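Long-range contacts in urocanate hydratase (Paenibacillus sp. Soil724D2, PDB 7NED), which probably catalyses the hydration of thiourocanate during bacterial ergothioneine breakdown, as an NAD+-binding member of the urocanase family: residues P89-A94 and A473-I478; Y201-T206 and H224-G229. All blocks are in the same frame, centred on the assembly; numbering follows the deposited sequence.

Contact 1 (P89-A94 and A473-I478)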
loop_
_atom_site.group_PDB
_atom_site.type_symbol
_atom_site.label_atom_id
_atom_site.label_comp_id
_atom_site.label_asym_id
_atom_site.label_seq_id
_atom_site.Cartn_x
_atom_site.Cartn_y
_atom_site.Cartn_z
ATOM N N PRO A 89 10.037 -14.605 1.234
ATOM C CA PRO A 89 10.111 -14.362 -0.214
ATOM C C PRO A 89 11.534 -14.133 -0.710
ATOM O O PRO A 89 12.390 -13.589 -0.010
ATOM C CB PRO A 89 9.256 -13.107 -0.407
ATOM C CG PRO A 89 8.181 -13.246 0.667
ATOM C CD PRO A 89 8.939 -13.846 1.872
ATOM N N LEU A 90 11.782 -14.587 -1.945
ATOM C CA LEU A 90 13.031 -14.253 -2.620
ATOM C C LEU A 90 12.980 -12.849 -3.186
ATOM O O LEU A 90 14.022 -12.182 -3.314
ATOM C CB LEU A 90 13.310 -15.238 -3.752
ATOM C CG LEU A 90 13.795 -16.601 -3.286
ATOM C CD1 LEU A 90 13.718 -17.531 -4.513
ATOM C CD2 LEU A 90 15.211 -16.495 -2.799
ATOM N N ILE A 91 11.783 -12.389 -3.540
ATOM C CA ILE A 91 11.586 -11.046 -4.061
ATOM C C ILE A 91 10.365 -10.443 -3.382
ATOM O O ILE A 91 9.308 -11.085 -3.328
ATOM C CB ILE A 91 11.387 -11.059 -5.589
ATOM C CG1 ILE A 91 12.690 -11.467 -6.274
ATOM C CG2 ILE A 91 10.989 -9.669 -6.076
ATOM C CD1 ILE A 91 12.500 -11.678 -7.787
ATOM N N VAL A 92 10.493 -9.208 -2.886
ATOM C CA VAL A 92 9.321 -8.389 -2.619
ATOM C C VAL A 92 9.431 -7.188 -3.535
ATOM O O VAL A 92 10.517 -6.621 -3.695
ATOM C CB VAL A 92 9.185 -7.949 -1.138
ATOM C CG1 VAL A 92 9.093 -9.190 -0.233
ATOM C CG2 VAL A 92 10.347 -7.049 -0.732
ATOM N N MET A 93 8.319 -6.805 -4.145
ATOM C CA MET A 93 8.333 -5.664 -5.046
ATOM C C MET A 93 7.082 -4.821 -4.865
ATOM O O MET A 93 6.017 -5.322 -4.485
ATOM C CB MET A 93 8.459 -6.143 -6.508
ATOM C CG MET A 93 7.578 -7.306 -6.856
ATOM S SD MET A 93 7.379 -7.363 -8.678
ATOM C CE MET A 93 8.941 -8.150 -8.996
ATOM N N ALA A 94 7.204 -3.534 -5.169
ATOM C CA ALA A 94 6.075 -2.616 -5.081
ATOM C C ALA A 94 6.183 -1.694 -6.274
ATOM O O ALA A 94 7.210 -1.027 -6.442
ATOM C CB ALA A 94 6.073 -1.835 -3.754
ATOM N N ALA A 473 5.820 -17.308 0.820
ATOM C CA ALA A 473 5.733 -17.238 -0.627
ATOM C C ALA A 473 7.115 -16.922 -1.221
ATOM O O ALA A 473 8.058 -16.516 -0.521
ATOM C CB ALA A 473 4.705 -16.169 -1.026
ATOM N N ASP A 474 7.245 -17.134 -2.536
ATOM C CA ASP A 474 8.533 -16.898 -3.190
ATOM C C ASP A 474 8.635 -15.493 -3.727
ATOM O O ASP A 474 9.714 -14.896 -3.713
ATOM C CB ASP A 474 8.730 -17.903 -4.354
ATOM C CG ASP A 474 9.005 -19.314 -3.838
ATOM O OD1 ASP A 474 8.051 -20.123 -3.828
ATOM O OD2 ASP A 474 10.136 -19.578 -3.354
ATOM N N LEU A 475 7.528 -14.939 -4.199
ATOM C CA LEU A 475 7.514 -13.559 -4.668
ATOM C C LEU A 475 6.201 -12.911 -4.263
ATOM O O LEU A 475 5.133 -13.495 -4.461
ATOM C CB LEU A 475 7.683 -13.495 -6.202
ATOM C CG LEU A 475 7.731 -12.115 -6.884
ATOM C CD1 LEU A 475 8.553 -12.145 -8.191
ATOM C CD2 LEU A 475 6.344 -11.558 -7.164
ATOM N N VAL A 476 6.270 -11.693 -3.729
ATOM C CA VAL A 476 5.078 -10.948 -3.351
ATOM C C VAL A 476 5.187 -9.545 -3.932
ATOM O O VAL A 476 6.271 -8.949 -3.947
ATOM C CB VAL A 476 4.916 -10.903 -1.809
ATOM C CG1 VAL A 476 3.682 -10.105 -1.407
ATOM C CG2 VAL A 476 4.856 -12.303 -1.271
ATOM N N THR A 477 4.075 -9.016 -4.401
ATOM C CA THR A 477 4.075 -7.707 -5.038
ATOM C C THR A 477 2.839 -6.919 -4.623
ATOM O O THR A 477 1.777 -7.493 -4.388
ATOM C CB THR A 477 4.133 -7.838 -6.572
ATOM O OG1 THR A 477 4.318 -6.543 -7.149
ATOM C CG2 THR A 477 2.836 -8.472 -7.156
ATOM N N ILE A 478 2.994 -5.598 -4.544
ATOM C CA ILE A 478 1.885 -4.656 -4.439
ATOM C C ILE A 478 1.982 -3.676 -5.602
ATOM O O ILE A 478 3.008 -3.009 -5.781
ATOM C CB ILE A 478 1.904 -3.892 -3.109
ATOM C CG1 ILE A 478 1.796 -4.875 -1.953
ATOM C CG2 ILE A 478 0.745 -2.907 -3.098
ATOM C CD1 ILE A 478 2.079 -4.220 -0.555
#
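Strands 91-94 and 475-478, from the N-terminal and C-terminal parts of the chain, run side by side as a parallel pair in the middle of a mixed sheet. D474 O takes two donors at the entry, L90 N at 2.7 Å, tilted 28° from the carbonyl plane, and I91 N, which lies in it. The ladder then alternates: V476 N to I91 O, M93 N to V476 O (3.0 Å), I478 N to M93 O. On one face I91 and L475 lie alongside each other, their CD1 atoms 4.0 Å apart. M93 holds CG between its backbone N and carbonyl (chi1 44°), pressing it tightly on T477 CB at 3.5 Å, while a bend at chi3 sends CE to L475 CD1 at 4.1 Å. Replacing M93 by an alanine removes CG, SD and CE and would probably open a gap beside T477 CB and L475 CD1. On the other face P89 CG meets V476 CG2 at 4.0 Å. Salt bridges to R507 and R18 hold the D474 carboxylate outside the pair. Helix 459-469 packs on V476 and I478, helix 17-31 on L90 and I91, S470 of the second subunit on P89 and V92; strands 69-74 and 490-498 flank the pair.

Contact 2 (Y201-T206 and H224-G229)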
loop_
_atom_site.group_PDB
_atom_site.type_symbol
_atom_site.label_atom_id
_atom_site.label_comp_id
_atom_site.label_asym_id
_atom_site.label_seq_id
_atom_site.Cartn_x
_atom_site.Cartn_y
_atom_site.Cartn_z
ATOM N N TYR A 201 -6.421 -18.544 -31.887
ATOM C CA TYR A 201 -7.407 -17.953 -31.008
ATOM C C TYR A 201 -8.593 -17.434 -31.792
ATOM O O TYR A 201 -9.705 -17.316 -31.238
ATOM C CB TYR A 201 -6.778 -16.822 -30.211
ATOM C CG TYR A 201 -6.245 -17.256 -28.897
ATOM C CD1 TYR A 201 -5.056 -17.989 -28.792
ATOM C CD2 TYR A 201 -6.955 -16.961 -27.732
ATOM C CE1 TYR A 201 -4.558 -18.374 -27.511
ATOM C CE2 TYR A 201 -6.503 -17.369 -26.492
ATOM C CZ TYR A 201 -5.303 -18.070 -26.387
ATOM O OH TYR A 201 -4.884 -18.436 -25.128
ATOM N N LEU A 202 -8.382 -17.199 -33.086
ATOM C CA LEU A 202 -9.332 -16.574 -33.975
ATOM C C LEU A 202 -9.581 -17.492 -35.175
ATOM O O LEU A 202 -8.641 -18.061 -35.731
ATOM C CB LEU A 202 -8.788 -15.229 -34.421
ATOM C CG LEU A 202 -9.755 -14.426 -35.272
ATOM C CD1 LEU A 202 -11.013 -14.199 -34.484
ATOM C CD2 LEU A 202 -9.104 -13.083 -35.676
ATOM N N GLN A 203 -10.840 -17.612 -35.586
ATOM C CA GLN A 203 -11.147 -18.541 -36.682
ATOM C C GLN A 203 -11.097 -17.873 -38.046
ATOM O O GLN A 203 -10.577 -18.464 -39.004
ATOM C CB GLN A 203 -12.528 -19.155 -36.479
ATOM C CG GLN A 203 -12.517 -20.306 -35.477
ATOM C CD GLN A 203 -13.915 -20.780 -35.115
ATOM O OE1 GLN A 203 -14.905 -20.277 -35.652
ATOM N NE2 GLN A 203 -14.002 -21.760 -34.197
ATOM N N ARG A 204 -11.667 -16.673 -38.160
ATOM C CA ARG A 204 -11.810 -15.980 -39.431
ATOM C C ARG A 204 -11.457 -14.509 -39.265
ATOM O O ARG A 204 -11.591 -13.954 -38.177
ATOM C CB ARG A 204 -13.243 -16.049 -39.981
ATOM C CG ARG A 204 -13.716 -17.439 -40.260
ATOM C CD ARG A 204 -15.132 -17.435 -40.811
ATOM N NE ARG A 204 -15.654 -18.788 -40.881
ATOM C CZ ARG A 204 -16.926 -19.098 -41.119
ATOM N NH1 ARG A 204 -17.836 -18.153 -41.364
ATOM N NH2 ARG A 204 -17.284 -20.361 -41.110
ATOM N N LYS A 205 -11.032 -13.869 -40.364
ATOM C CA LYS A 205 -10.766 -12.431 -40.365
ATOM C C LYS A 205 -11.331 -11.817 -41.638
ATOM O O LYS A 205 -11.517 -12.489 -42.650
ATOM C CB LYS A 205 -9.266 -12.121 -40.263
ATOM C CG LYS A 205 -8.531 -12.345 -41.594
ATOM C CD LYS A 205 -7.047 -11.939 -41.531
ATOM C CE LYS A 205 -6.504 -11.549 -42.910
ATOM N NZ LYS A 205 -5.113 -10.994 -42.864
ATOM N N THR A 206 -11.616 -10.526 -41.575
ATOM C CA THR A 206 -12.093 -9.820 -42.745
ATOM C C THR A 206 -11.867 -8.338 -42.514
ATOM O O THR A 206 -11.695 -7.890 -41.371
ATOM C CB THR A 206 -13.569 -10.108 -42.991
ATOM O OG1 THR A 206 -14.011 -9.389 -44.143
ATOM C CG2 THR A 206 -14.403 -9.659 -41.753
ATOM N N HIS A 224 -24.199 -22.487 -34.717
ATOM C CA HIS A 224 -22.798 -22.868 -34.733
ATOM C C HIS A 224 -21.963 -21.788 -34.052
ATOM O O HIS A 224 -22.296 -20.604 -34.122
ATOM C CB HIS A 224 -22.275 -23.010 -36.162
ATOM C CG HIS A 224 -22.884 -24.141 -36.926
ATOM N ND1 HIS A 224 -22.918 -24.169 -38.307
ATOM C CD2 HIS A 224 -23.500 -25.272 -36.508
ATOM C CE1 HIS A 224 -23.527 -25.275 -38.705
ATOM N NE2 HIS A 224 -23.882 -25.968 -37.636
ATOM N N PRO A 225 -20.828 -22.133 -33.467
ATOM C CA PRO A 225 -19.910 -21.087 -33.011
ATOM C C PRO A 225 -19.067 -20.564 -34.169
ATOM O O PRO A 225 -18.773 -21.282 -35.133
ATOM C CB PRO A 225 -19.037 -21.821 -31.988
ATOM C CG PRO A 225 -18.979 -23.222 -32.523
ATOM C CD PRO A 225 -20.339 -23.477 -33.123
ATOM N N VAL A 226 -18.681 -19.288 -34.079
ATOM C CA VAL A 226 -17.705 -18.746 -35.014
ATOM C C VAL A 226 -17.050 -17.561 -34.335
ATOM O O VAL A 226 -17.680 -16.879 -33.533
ATOM C CB VAL A 226 -18.369 -18.317 -36.345
ATOM C CG1 VAL A 226 -19.136 -17.007 -36.120
ATOM C CG2 VAL A 226 -17.338 -18.234 -37.488
ATOM N N SER A 227 -15.787 -17.316 -34.664
ATOM C CA SER A 227 -15.104 -16.089 -34.259
ATOM C C SER A 227 -14.633 -15.343 -35.495
ATOM O O SER A 227 -14.007 -15.920 -36.392
ATOM C CB SER A 227 -13.932 -16.335 -33.307
ATOM O OG SER A 227 -12.972 -17.246 -33.802
ATOM N N VAL A 228 -14.948 -14.057 -35.537
ATOM C CA VAL A 228 -14.585 -13.222 -36.667
ATOM C C VAL A 228 -13.827 -12.016 -36.145
ATOM O O VAL A 228 -14.319 -11.296 -35.274
ATOM C CB VAL A 228 -15.820 -12.772 -37.453
ATOM C CG1 VAL A 228 -15.375 -11.933 -38.633
ATOM C CG2 VAL A 228 -16.649 -13.990 -37.874
ATOM N N GLY A 229 -12.624 -11.789 -36.686
ATOM C CA GLY A 229 -11.885 -10.585 -36.415
ATOM C C GLY A 229 -12.122 -9.614 -37.553
ATOM O O GLY A 229 -11.835 -9.915 -38.713
HETATM O O HOH W 1 -12.197 -19.013 -31.721
#
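S227 OG is gripped by the backbone N of Q203 at 2.8 Å and by a water at the same distance, and that water also donates to Y201 O. OG sits between the backbone N and carbonyl carbon of S227 (chi1 55°), the rotation that turns it to Q203. The glutamine answers with its side chain: extended beyond CG, it brings OE1 to S227 N at 3.2 Å, the donor standing above the amide plane, 59° out of it, rather than on a lone pair. From there the pair becomes a short parallel ladder. R204 N bonds S227 O, G229 N gives a nearly straight bond of 2.8 Å to R204 O, and T206 N reaches G229 O at 2.9 Å. L202 leans in from the side, CD1 3.6 Å from G229 N and CD2 close over G229 CA, a fit that the missing side chain of the glycine allows. V226 CG2 stands over the centre of the R204 guanidinium, 3.7 Å above its plane, and R204 also makes a cation-pi contact with W215 of helix 209-222. This helix links the two strands in a beta-alpha-beta crossover of the Rossmann-like domain. The ladder is thus extended by a serine and a glutamine trading bonds with each other's backbone, which ties the loop before strand 204-206 to its neighbour where regular pairing has not yet begun.

Overall arrangement
Both contacts join parallel neighbouring strands, yet in different sheets. Contact 1 is wholly buried in the middle of a mixed sheet, bringing together parts of the chain 379 residues apart, and the second subunit packs on it. Contact 2 is local, one crossover long, and includes strand 204-206, which ends the parallel sheet within this chain; it is largely buried too, but has an exposed rim at Q203 and P225, and no other subunit touches its segments. In keeping with this, contact 1 pairs backbone bonds with aliphatic and methionine packing, while contact 2 adds side-chain-to-backbone bonds, a water and a guanidinium. The centres lie about 39 Å apart, on opposite sides of the chain's centre.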